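Local coordinates for protein adenylyltransferase VopS (Vibrio parahaemolyticus, PDB 3LET) that transfers AMP from ATP to a threonine of the host Rho GTPases RhoA, Rac and Cdc42, blocking effector binding and actin assembly, at residues H26-F31 / E60-L64. Sequence-based numbering, arbitrary orientation.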
ATOM      1  N   HIS A  26     -29.504  -1.105   8.034  1.00 24.02           N
ATOM      2  CA  HIS A  26     -29.373   0.006   8.991  1.00 25.76           C
ATOM      3  C   HIS A  26     -30.335   1.162   8.669  1.00 29.41           C
ATOM      4  O   HIS A  26     -31.057   1.649   9.539  1.00 28.65           O
ATOM      5  CB  HIS A  26     -27.924   0.516   8.996  1.00 19.15           C
ATOM      6  CG  HIS A  26     -27.639   1.541  10.047  1.00 21.34           C
ATOM      7  ND1 HIS A  26     -26.369   1.762  10.540  1.00 24.97           N
ATOM      8  CD2 HIS A  26     -28.449   2.408  10.701  1.00 24.40           C
ATOM      9  CE1 HIS A  26     -26.407   2.721  11.449  1.00 22.85           C
ATOM     10  NE2 HIS A  26     -27.660   3.127  11.569  1.00 24.28           N
ATOM     11  N   GLY A  27     -30.328   1.616   7.420  1.00 24.24           N
ATOM     12  CA  GLY A  27     -31.236   2.654   6.976  1.00 20.49           C
ATOM     13  C   GLY A  27     -32.684   2.206   7.113  1.00 30.73           C
ATOM     14  O   GLY A  27     -33.521   2.958   7.609  1.00 26.82           O
ATOM     15  N   GLN A  28     -32.985   0.987   6.675  1.00 26.94           N
ATOM     16  CA  GLN A  28     -34.345   0.461   6.788  1.00 29.83           C
ATOM     17  C   GLN A  28     -34.830   0.601   8.216  1.00 35.77           C
ATOM     18  O   GLN A  28     -35.982   0.974   8.455  1.00 37.21           O
ATOM     19  CB  GLN A  28     -34.394  -1.018   6.400  1.00 29.07           C
ATOM     20  CG  GLN A  28     -34.351  -1.307   4.904  1.00 26.99           C
ATOM     21  CD  GLN A  28     -34.312  -2.797   4.650  1.00 33.93           C
ATOM     22  OE1 GLN A  28     -34.080  -3.578   5.568  1.00 43.17           O
ATOM     23  NE2 GLN A  28     -34.543  -3.199   3.420  1.00 34.13           N
ATOM     24  N   MET A  29     -33.952   0.296   9.167  1.00 31.69           N
ATOM     25  CA  MET A  29     -34.318   0.337  10.577  1.00 34.17           C
ATOM     26  C   MET A  29     -34.447   1.773  11.090  1.00 41.16           C
ATOM     27  O   MET A  29     -35.409   2.103  11.776  1.00 46.19           O
ATOM     28  CB  MET A  29     -33.291  -0.428  11.418  1.00 34.99           C
ATOM     29  CG  MET A  29     -33.293  -1.930  11.166  1.00 31.81           C
ATOM     30  SD  MET A  29     -32.109  -2.845  12.174  1.00 49.90           S
ATOM     31  CE  MET A  29     -32.780  -2.603  13.818  1.00 88.73           C
ATOM     32  N   LEU A  30     -33.489   2.630  10.750  1.00 28.14           N
ATOM     33  CA  LEU A  30     -33.461   4.000  11.276  1.00 25.99           C
ATOM     34  C   LEU A  30     -34.547   4.853  10.646  1.00 32.82           C
ATOM     35  O   LEU A  30     -35.160   5.683  11.313  1.00 36.65           O
ATOM     36  CB  LEU A  30     -32.095   4.653  11.030  1.00 22.52           C
ATOM     37  CG  LEU A  30     -31.916   6.082  11.574  1.00 28.10           C
ATOM     38  CD1 LEU A  30     -32.188   6.159  13.097  1.00 30.81           C
ATOM     39  CD2 LEU A  30     -30.529   6.603  11.253  1.00 23.29           C
ATOM     40  N   PHE A  31     -34.790   4.638   9.363  1.00 33.81           N
ATOM     41  CA  PHE A  31     -35.727   5.452   8.615  1.00 45.17           C
ATOM     42  C   PHE A  31     -37.115   4.806   8.583  1.00 50.67           C
ATOM     43  O   PHE A  31     -38.063   5.366   8.028  1.00 47.87           O
ATOM     44  CB  PHE A  31     -35.202   5.674   7.201  1.00 32.42           C
ATOM     45  CG  PHE A  31     -33.902   6.441   7.146  1.00 25.38           C
ATOM     46  CD1 PHE A  31     -33.488   7.226   8.224  1.00 25.07           C
ATOM     47  CD2 PHE A  31     -33.129   6.430   6.005  1.00 26.54           C
ATOM     48  CE1 PHE A  31     -32.295   7.959   8.171  1.00 19.26           C
ATOM     49  CE2 PHE A  31     -31.925   7.150   5.937  1.00 27.19           C
ATOM     50  CZ  PHE A  31     -31.513   7.930   7.022  1.00 23.37           C
ATOM     51  N   GLU A  60     -25.241   9.180  14.656  1.00 20.51           N
ATOM     52  CA  GLU A  60     -25.596   7.998  13.897  1.00 15.04           C
ATOM     53  C   GLU A  60     -25.724   8.294  12.402  1.00 15.91           C
ATOM     54  O   GLU A  60     -25.300   7.500  11.554  1.00 16.91           O
ATOM     55  CB  GLU A  60     -26.897   7.387  14.409  1.00 23.60           C
ATOM     56  CG  GLU A  60     -27.175   6.051  13.770  1.00 28.70           C
ATOM     57  CD  GLU A  60     -28.415   5.375  14.296  1.00 38.90           C
ATOM     58  OE1 GLU A  60     -28.995   5.851  15.304  1.00 35.39           O
ATOM     59  OE2 GLU A  60     -28.801   4.356  13.690  1.00 28.38           O
ATOM     60  N   LEU A  61     -26.277   9.446  12.061  1.00 16.15           N
ATOM     61  CA  LEU A  61     -26.440   9.764  10.649  1.00 21.90           C
ATOM     62  C   LEU A  61     -25.091   9.893   9.952  1.00 16.00           C
ATOM     63  O   LEU A  61     -24.959   9.541   8.791  1.00 20.00           O
ATOM     64  CB  LEU A  61     -27.242  11.048  10.486  1.00 15.61           C
ATOM     65  CG  LEU A  61     -28.723  10.858  10.845  1.00 16.69           C
ATOM     66  CD1 LEU A  61     -29.408  12.225  10.919  1.00 18.83           C
ATOM     67  CD2 LEU A  61     -29.487   9.964   9.846  1.00 17.04           C
ATOM     68  N   SER A  62     -24.100  10.413  10.663  1.00 18.15           N
ATOM     69  CA  SER A  62     -22.760  10.479  10.103  1.00 22.93           C
ATOM     70  C   SER A  62     -22.219   9.065   9.820  1.00 22.44           C
ATOM     71  O   SER A  62     -21.620   8.823   8.779  1.00 21.97           O
ATOM     72  CB  SER A  62     -21.819  11.217  11.057  1.00 36.29           C
ATOM     73  OG  SER A  62     -20.517  11.289  10.502  1.00 41.81           O
ATOM     74  N   GLN A  63     -22.418   8.142  10.755  1.00 20.07           N
ATOM     75  CA  GLN A  63     -21.980   6.748  10.568  1.00 18.57           C
ATOM     76  C   GLN A  63     -22.670   6.120   9.363  1.00 19.70           C
ATOM     77  O   GLN A  63     -22.030   5.480   8.521  1.00 17.73           O
ATOM     78  CB  GLN A  63     -22.303   5.905  11.803  1.00 22.74           C
ATOM     79  CG  GLN A  63     -21.507   6.295  13.058  1.00 35.58           C
ATOM     80  CD  GLN A  63     -22.031   5.606  14.319  1.00 41.15           C
ATOM     81  OE1 GLN A  63     -23.236   5.448  14.496  1.00 35.63           O
ATOM     82  NE2 GLN A  63     -21.121   5.188  15.190  1.00 40.88           N
ATOM     83  N   LEU A  64     -23.979   6.287   9.305  1.00 17.00           N
ATOM     84  CA  LEU A  64     -24.781   5.680   8.260  1.00 20.11           C
ATOM     85  C   LEU A  64     -24.436   6.272   6.897  1.00 18.08           C
ATOM     86  O   LEU A  64     -24.323   5.533   5.932  1.00 13.18           O
ATOM     87  CB  LEU A  64     -26.263   5.871   8.557  1.00 19.64           C
ATOM     88  CG  LEU A  64     -27.227   5.304   7.512  1.00 19.47           C
ATOM     89  CD1 LEU A  64     -27.027   3.787   7.290  1.00 14.90           C
ATOM     90  CD2 LEU A  64     -28.692   5.605   7.894  1.00 20.59           C
TER
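His-26 and Glu-60 supply the polar part of this contact between helices 23-30 and 58-75, an example of how one buried polar bond is built into an apolar helix interface. NE2 of His-26 donates to OE2 of Glu-60 over 2.7 Å. The bond is moderately bent, 151° at the hydrogen, and reaches the anti lone pair of the oxygen, which sits somewhat out of the imidazole plane. Ring and carboxylate are turned 43° against each other. Glu-60 gets there with a fully extended chain, CG anti to the backbone N (chi1 -172°), which carries the carboxylate across to the histidine. The same OE2 also forms a salt bridge with Arg-17 of helix 14-18, while ND1 of His-26 has a weak hydrogen bond to Arg-67, so both ring nitrogens are engaged.

Dispersion contacts make up the rest, and Leu-64 is their centre. Its CD1 lies over one face of the His-26 imidazole, a CH-pi contact 3.9 Å from the ring centroid, whereas CD2 turns to CZ of Phe-31 at 3.8 Å. Leu-61 sends CD2 to the edge of the phenyl ring, 3.8 Å from CE1 of Phe-31, and the same methyl packs against CD2 of Leu-30. Where the backbones are nearest, Gly-27 faces Leu-64 with CA atoms 7.2 Å apart.

The two helices, running roughly antiparallel, thus share a leucine-phenylalanine cluster bordered by an ion-paired carboxylate, within the VopS N-terminal domain. Because NE2 donates to Glu-60 and ND1 faces the donor of Arg-67, though only weakly, His-26 is probably neutral with its proton on NE2, while Arg-17 would help keep Glu-60 ionised.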